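Local structure of Mll7089 protein (Mesorhizobium loti, 2OZ8) at residues K192-S203 and L220-D231. The protein is of unknown function but belongs to the mandelate racemase group of the enolase superfamily, and probably binds magnesium and acts as a hydro-lyase. Numbering follows the deposited sequence. Where two conformers were deposited one is given.
Sequences KVMIDPNEAWTS and LLWVEDPILRHD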
loop_
_atom_site.group_PDB
_atom_site.type_symbol
_atom_site.label_atom_id
_atom_site.label_comp_id
_atom_site.label_asym_id
_atom_site.label_seq_id
_atom_site.Cartn_x
_atom_site.Cartn_y
_atom_site.Cartn_z
ATOM N N LYS A 192 32.004 -13.068 -19.420
ATOM C CA LYS A 192 30.729 -12.629 -18.882
ATOM C C LYS A 192 29.651 -12.981 -19.902
ATOM O O LYS A 192 29.875 -12.857 -21.123
ATOM C CB LYS A 192 30.814 -11.112 -18.594
ATOM C CG LYS A 192 31.568 -10.784 -17.306
ATOM C CD LYS A 192 32.452 -9.556 -17.427
ATOM C CE LYS A 192 32.880 -8.899 -15.993
ATOM N NZ LYS A 192 33.490 -7.398 -16.026
ATOM N N VAL A 193 28.490 -13.466 -19.436
ATOM C CA VAL A 193 27.408 -13.874 -20.372
ATOM C C VAL A 193 26.048 -13.237 -20.048
ATOM O O VAL A 193 25.630 -13.212 -18.889
ATOM C CB VAL A 193 27.278 -15.452 -20.450
ATOM C CG1 VAL A 193 26.140 -15.871 -21.334
ATOM C CG2 VAL A 193 28.605 -16.087 -20.946
ATOM N N MET A 194 25.366 -12.735 -21.063
ATOM C CA MET A 194 24.010 -12.233 -20.908
ATOM C C MET A 194 23.080 -12.984 -21.833
ATOM O O MET A 194 23.478 -13.388 -22.955
ATOM C CB MET A 194 23.922 -10.720 -21.199
ATOM C CG MET A 194 25.074 -9.803 -20.562
ATOM S SD MET A 194 26.848 -9.799 -21.115
ATOM C CE MET A 194 27.020 -8.094 -20.948
ATOM N N ILE A 195 21.837 -13.182 -21.377
ATOM C CA ILE A 195 20.804 -13.712 -22.247
ATOM C C ILE A 195 19.678 -12.717 -22.446
ATOM O O ILE A 195 19.383 -11.954 -21.557
ATOM C CB ILE A 195 20.221 -15.071 -21.781
ATOM C CG1 ILE A 195 19.663 -14.972 -20.383
ATOM C CG2 ILE A 195 21.263 -16.197 -21.914
ATOM C CD1 ILE A 195 18.700 -16.097 -20.012
ATOM N N ASP A 196 19.045 -12.761 -23.621
ATOM C CA ASP A 196 17.963 -11.871 -24.007
ATOM C C ASP A 196 16.830 -12.665 -24.649
ATOM O O ASP A 196 16.883 -12.947 -25.829
ATOM C CB ASP A 196 18.486 -10.882 -25.021
ATOM C CG ASP A 196 17.482 -9.776 -25.339
ATOM O OD1 ASP A 196 16.277 -9.864 -24.979
ATOM O OD2 ASP A 196 17.905 -8.811 -25.992
ATOM N N PRO A 197 15.809 -13.048 -23.869
ATOM C CA PRO A 197 14.611 -13.745 -24.352
ATOM C C PRO A 197 13.629 -12.858 -25.123
ATOM O O PRO A 197 12.696 -13.372 -25.732
ATOM C CB PRO A 197 13.902 -14.158 -23.046
ATOM C CG PRO A 197 14.976 -14.031 -21.958
ATOM C CD PRO A 197 15.769 -12.851 -22.404
ATOM N N ASN A 198 13.786 -11.539 -25.045
ATOM C CA ASN A 198 12.884 -10.619 -25.715
ATOM C C ASN A 198 11.415 -10.910 -25.497
ATOM O O ASN A 198 10.628 -11.004 -26.465
ATOM C CB ASN A 198 13.180 -10.567 -27.185
ATOM C CG ASN A 198 13.280 -9.171 -27.670
ATOM O OD1 ASN A 198 12.267 -8.500 -27.921
ATOM N ND2 ASN A 198 14.538 -8.670 -27.753
ATOM N N GLU A 199 11.063 -11.039 -24.218
ATOM C CA GLU A 199 9.692 -11.171 -23.731
ATOM C C GLU A 199 9.062 -12.532 -24.026
ATOM O O GLU A 199 7.851 -12.704 -23.890
ATOM C CB GLU A 199 8.764 -10.028 -24.234
ATOM C CG GLU A 199 9.208 -8.578 -24.014
ATOM C CD GLU A 199 8.073 -7.496 -24.320
ATOM O OE1 GLU A 199 7.477 -7.441 -25.393
ATOM O OE2 GLU A 199 7.757 -6.639 -23.491
ATOM N N ALA A 200 9.867 -13.496 -24.463
ATOM C CA ALA A 200 9.355 -14.821 -24.780
ATOM C C ALA A 200 8.770 -15.533 -23.576
ATOM O O ALA A 200 7.970 -16.457 -23.723
ATOM C CB ALA A 200 10.453 -15.701 -25.436
ATOM N N TRP A 201 9.159 -15.137 -22.378
ATOM C CA TRP A 201 8.769 -15.920 -21.181
ATOM C C TRP A 201 7.672 -15.231 -20.370
ATOM O O TRP A 201 7.491 -14.039 -20.481
ATOM C CB TRP A 201 9.986 -16.204 -20.327
ATOM C CG TRP A 201 11.053 -16.980 -21.026
ATOM C CD1 TRP A 201 10.893 -17.829 -22.071
ATOM C CD2 TRP A 201 12.443 -17.039 -20.667
ATOM N NE1 TRP A 201 12.100 -18.415 -22.408
ATOM C CE2 TRP A 201 13.074 -17.936 -21.578
ATOM C CE3 TRP A 201 13.207 -16.440 -19.665
ATOM C CZ2 TRP A 201 14.445 -18.258 -21.514
ATOM C CZ3 TRP A 201 14.595 -16.760 -19.599
ATOM C CH2 TRP A 201 15.193 -17.671 -20.527
ATOM N N THR A 202 6.883 -16.006 -19.641
ATOM C CA THR A 202 6.067 -15.479 -18.554
ATOM C C THR A 202 6.902 -15.501 -17.227
ATOM O O THR A 202 7.955 -16.182 -17.113
ATOM C CB THR A 202 4.770 -16.336 -18.423
ATOM O OG1 THR A 202 5.112 -17.719 -18.382
ATOM C CG2 THR A 202 3.791 -16.105 -19.609
ATOM N N SER A 203 6.460 -14.778 -16.213
ATOM C CA SER A 203 7.328 -14.586 -15.024
ATOM C C SER A 203 7.844 -15.839 -14.336
ATOM O O SER A 203 9.074 -15.933 -14.119
ATOM C CB SER A 203 6.736 -13.629 -13.988
ATOM O OG SER A 203 5.526 -14.150 -13.491
ATOM N N LEU A 220 25.365 -16.037 -15.311
ATOM C CA LEU A 220 24.943 -14.907 -16.100
ATOM C C LEU A 220 25.169 -13.629 -15.404
ATOM O O LEU A 220 24.801 -13.488 -14.244
ATOM C CB LEU A 220 23.459 -14.983 -16.426
ATOM C CG LEU A 220 22.960 -16.234 -17.143
ATOM C CD1 LEU A 220 21.456 -16.184 -17.228
ATOM C CD2 LEU A 220 23.556 -16.383 -18.537
ATOM N N LEU A 221 25.740 -12.669 -16.131
ATOM C CA LEU A 221 25.766 -11.266 -15.719
ATOM C C LEU A 221 24.376 -10.621 -15.664
ATOM O O LEU A 221 24.028 -9.928 -14.687
ATOM C CB LEU A 221 26.670 -10.488 -16.653
ATOM C CG LEU A 221 27.003 -9.076 -16.225
ATOM C CD1 LEU A 221 27.540 -9.066 -14.702
ATOM C CD2 LEU A 221 27.956 -8.437 -17.225
ATOM N N TRP A 222 23.564 -10.830 -16.689
ATOM C CA TRP A 222 22.173 -10.333 -16.654
ATOM C C TRP A 222 21.301 -11.054 -17.668
ATOM O O TRP A 222 21.787 -11.660 -18.617
ATOM C CB TRP A 222 22.048 -8.792 -16.788
ATOM C CG TRP A 222 22.246 -8.146 -18.168
ATOM C CD1 TRP A 222 21.516 -8.375 -19.294
ATOM C CD2 TRP A 222 23.191 -7.124 -18.522
ATOM N NE1 TRP A 222 21.952 -7.587 -20.337
ATOM C CE2 TRP A 222 22.985 -6.812 -19.892
ATOM C CE3 TRP A 222 24.181 -6.437 -17.818
ATOM C CZ2 TRP A 222 23.751 -5.836 -20.572
ATOM C CZ3 TRP A 222 24.915 -5.500 -18.472
ATOM C CH2 TRP A 222 24.714 -5.206 -19.840
ATOM N N VAL A 223 20.017 -11.023 -17.393
ATOM C CA VAL A 223 19.006 -11.454 -18.329
ATOM C C VAL A 223 18.237 -10.188 -18.721
ATOM O O VAL A 223 17.819 -9.386 -17.871
ATOM C CB VAL A 223 18.079 -12.580 -17.749
ATOM C CG1 VAL A 223 17.450 -12.178 -16.420
ATOM C CG2 VAL A 223 17.004 -12.993 -18.764
ATOM N N GLU A 224 18.061 -10.001 -20.027
ATOM C CA GLU A 224 17.494 -8.783 -20.539
ATOM C C GLU A 224 16.085 -9.000 -21.053
ATOM O O GLU A 224 15.855 -9.946 -21.761
ATOM C CB GLU A 224 18.384 -8.358 -21.676
ATOM C CG GLU A 224 18.378 -6.876 -21.954
ATOM C CD GLU A 224 19.558 -6.449 -22.825
ATOM O OE1 GLU A 224 20.727 -6.884 -22.591
ATOM O OE2 GLU A 224 19.291 -5.666 -23.745
ATOM N N ASP A 225 15.150 -8.120 -20.723
ATOM C CA ASP A 225 13.769 -8.251 -21.155
ATOM C C ASP A 225 13.195 -9.691 -21.149
ATOM O O ASP A 225 12.716 -10.163 -22.171
ATOM C CB ASP A 225 13.582 -7.643 -22.536
ATOM C CG ASP A 225 14.126 -6.257 -22.623
ATOM O OD1 ASP A 225 13.759 -5.410 -21.779
ATOM O OD2 ASP A 225 14.947 -5.997 -23.543
ATOM N N PRO A 226 13.203 -10.376 -19.987
ATOM C CA PRO A 226 12.788 -11.778 -20.062
ATOM C C PRO A 226 11.285 -11.979 -20.316
ATOM O O PRO A 226 10.905 -13.044 -20.811
ATOM C CB PRO A 226 13.171 -12.338 -18.685
ATOM C CG PRO A 226 13.237 -11.160 -17.755
ATOM C CD PRO A 226 13.553 -9.934 -18.608
ATOM N N ILE A 227 10.450 -10.967 -20.026
ATOM C CA ILE A 227 9.004 -11.091 -20.015
ATOM C C ILE A 227 8.387 -9.773 -20.500
ATOM O O ILE A 227 9.072 -8.743 -20.605
ATOM C CB ILE A 227 8.439 -11.452 -18.556
ATOM C CG1 ILE A 227 8.680 -10.300 -17.540
ATOM C CG2 ILE A 227 9.023 -12.768 -17.995
ATOM C CD1 ILE A 227 7.918 -10.335 -16.225
ATOM N N LEU A 228 7.097 -9.842 -20.847
ATOM C CA LEU A 228 6.240 -8.692 -21.116
ATOM C C LEU A 228 6.648 -7.502 -20.315
ATOM O O LEU A 228 6.616 -7.542 -19.105
ATOM C CB LEU A 228 4.783 -9.049 -20.783
ATOM C CG LEU A 228 3.755 -8.287 -21.599
ATOM C CD1 LEU A 228 4.075 -8.427 -23.109
ATOM C CD2 LEU A 228 2.320 -8.729 -21.309
ATOM N N ARG A 229 7.049 -6.435 -20.975
ATOM C CA ARG A 229 7.592 -5.270 -20.294
ATOM C C ARG A 229 6.593 -4.553 -19.370
ATOM O O ARG A 229 6.982 -3.779 -18.515
ATOM C CB ARG A 229 8.061 -4.281 -21.320
ATOM C CG ARG A 229 6.938 -3.508 -21.974
ATOM C CD ARG A 229 7.413 -2.990 -23.294
ATOM N NE ARG A 229 6.274 -2.680 -24.121
ATOM C CZ ARG A 229 5.681 -3.582 -24.900
ATOM N NH1 ARG A 229 6.152 -4.825 -24.940
ATOM N NH2 ARG A 229 4.613 -3.241 -25.628
ATOM N N HIS A 230 5.308 -4.804 -19.551
ATOM C CA HIS A 230 4.314 -4.187 -18.730
ATOM C C HIS A 230 4.043 -5.034 -17.485
ATOM O O HIS A 230 3.280 -4.613 -16.604
ATOM C CB HIS A 230 3.053 -3.949 -19.581
ATOM C CG HIS A 230 3.286 -3.007 -20.736
ATOM N ND1 HIS A 230 3.873 -1.756 -20.579
ATOM C CD2 HIS A 230 3.024 -3.137 -22.066
ATOM C CE1 HIS A 230 3.956 -1.160 -21.761
ATOM N NE2 HIS A 230 3.453 -1.977 -22.680
ATOM N N ASP A 231 4.683 -6.216 -17.399
ATOM C CA ASP A 231 4.442 -7.086 -16.263
ATOM C C ASP A 231 5.349 -6.714 -15.077
ATOM O O ASP A 231 6.353 -7.399 -14.775
ATOM C CB ASP A 231 4.576 -8.555 -16.619
ATOM C CG ASP A 231 4.121 -9.446 -15.484
ATOM O OD1 ASP A 231 3.519 -8.929 -14.519
ATOM O OD2 ASP A 231 4.341 -10.659 -15.538
HETATM O O HOH W 1 5.537 -12.220 -20.330
HETATM O O HOH W 2 3.665 -12.564 -13.892
#
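With chi1 of 76°, Trp-222 holds its CG between the backbone N and the carbonyl carbon, turning the indole so that one face receives Met-194, whose own chain bends at chi2 and chi3. Met-194 CG sits 3.7 Å from the centroid of the five-membered ring, a CH-pi contact, while SD stands farther off above the six-membered ring as a Met-aromatic contact. The ring's rotation is fixed further by Trp-222 NE1, which donates to Glu-224 OE1 at 2.7 Å. A leucine in place of Trp-222 would probably leave Met-194 CG without the ring face it packs on and Glu-224 OE1 without the indole N-H. Beneath these side chains the parallel strands 192-196 and 222-224, neighbours in the barrel sheet through a right-handed beta-alpha-beta crossover, are joined by bonds such as Glu-224 N to Ile-195 O (2.8 Å). On the other sheet face, Ile-195 CG1 packs against Val-223 CG2 and Leu-220 CD1. Beyond the strands, Glu-199 OE2 accepts from Arg-229 N (2.6 Å) on its anti side and, through its syn lone pair, from Arg-229 NH1 (2.8 Å) in a salt bridge, tying the two loops together. At the C-terminal strand ends, Asp-196 and Glu-224, salt-bridged to Lys-167 and Lys-165, are probably magnesium ligands, as in related barrels, with Glu-251 the likely third; Asp-225 OD1, accepting from Glu-251 N, would then be second-shell, holding that backbone.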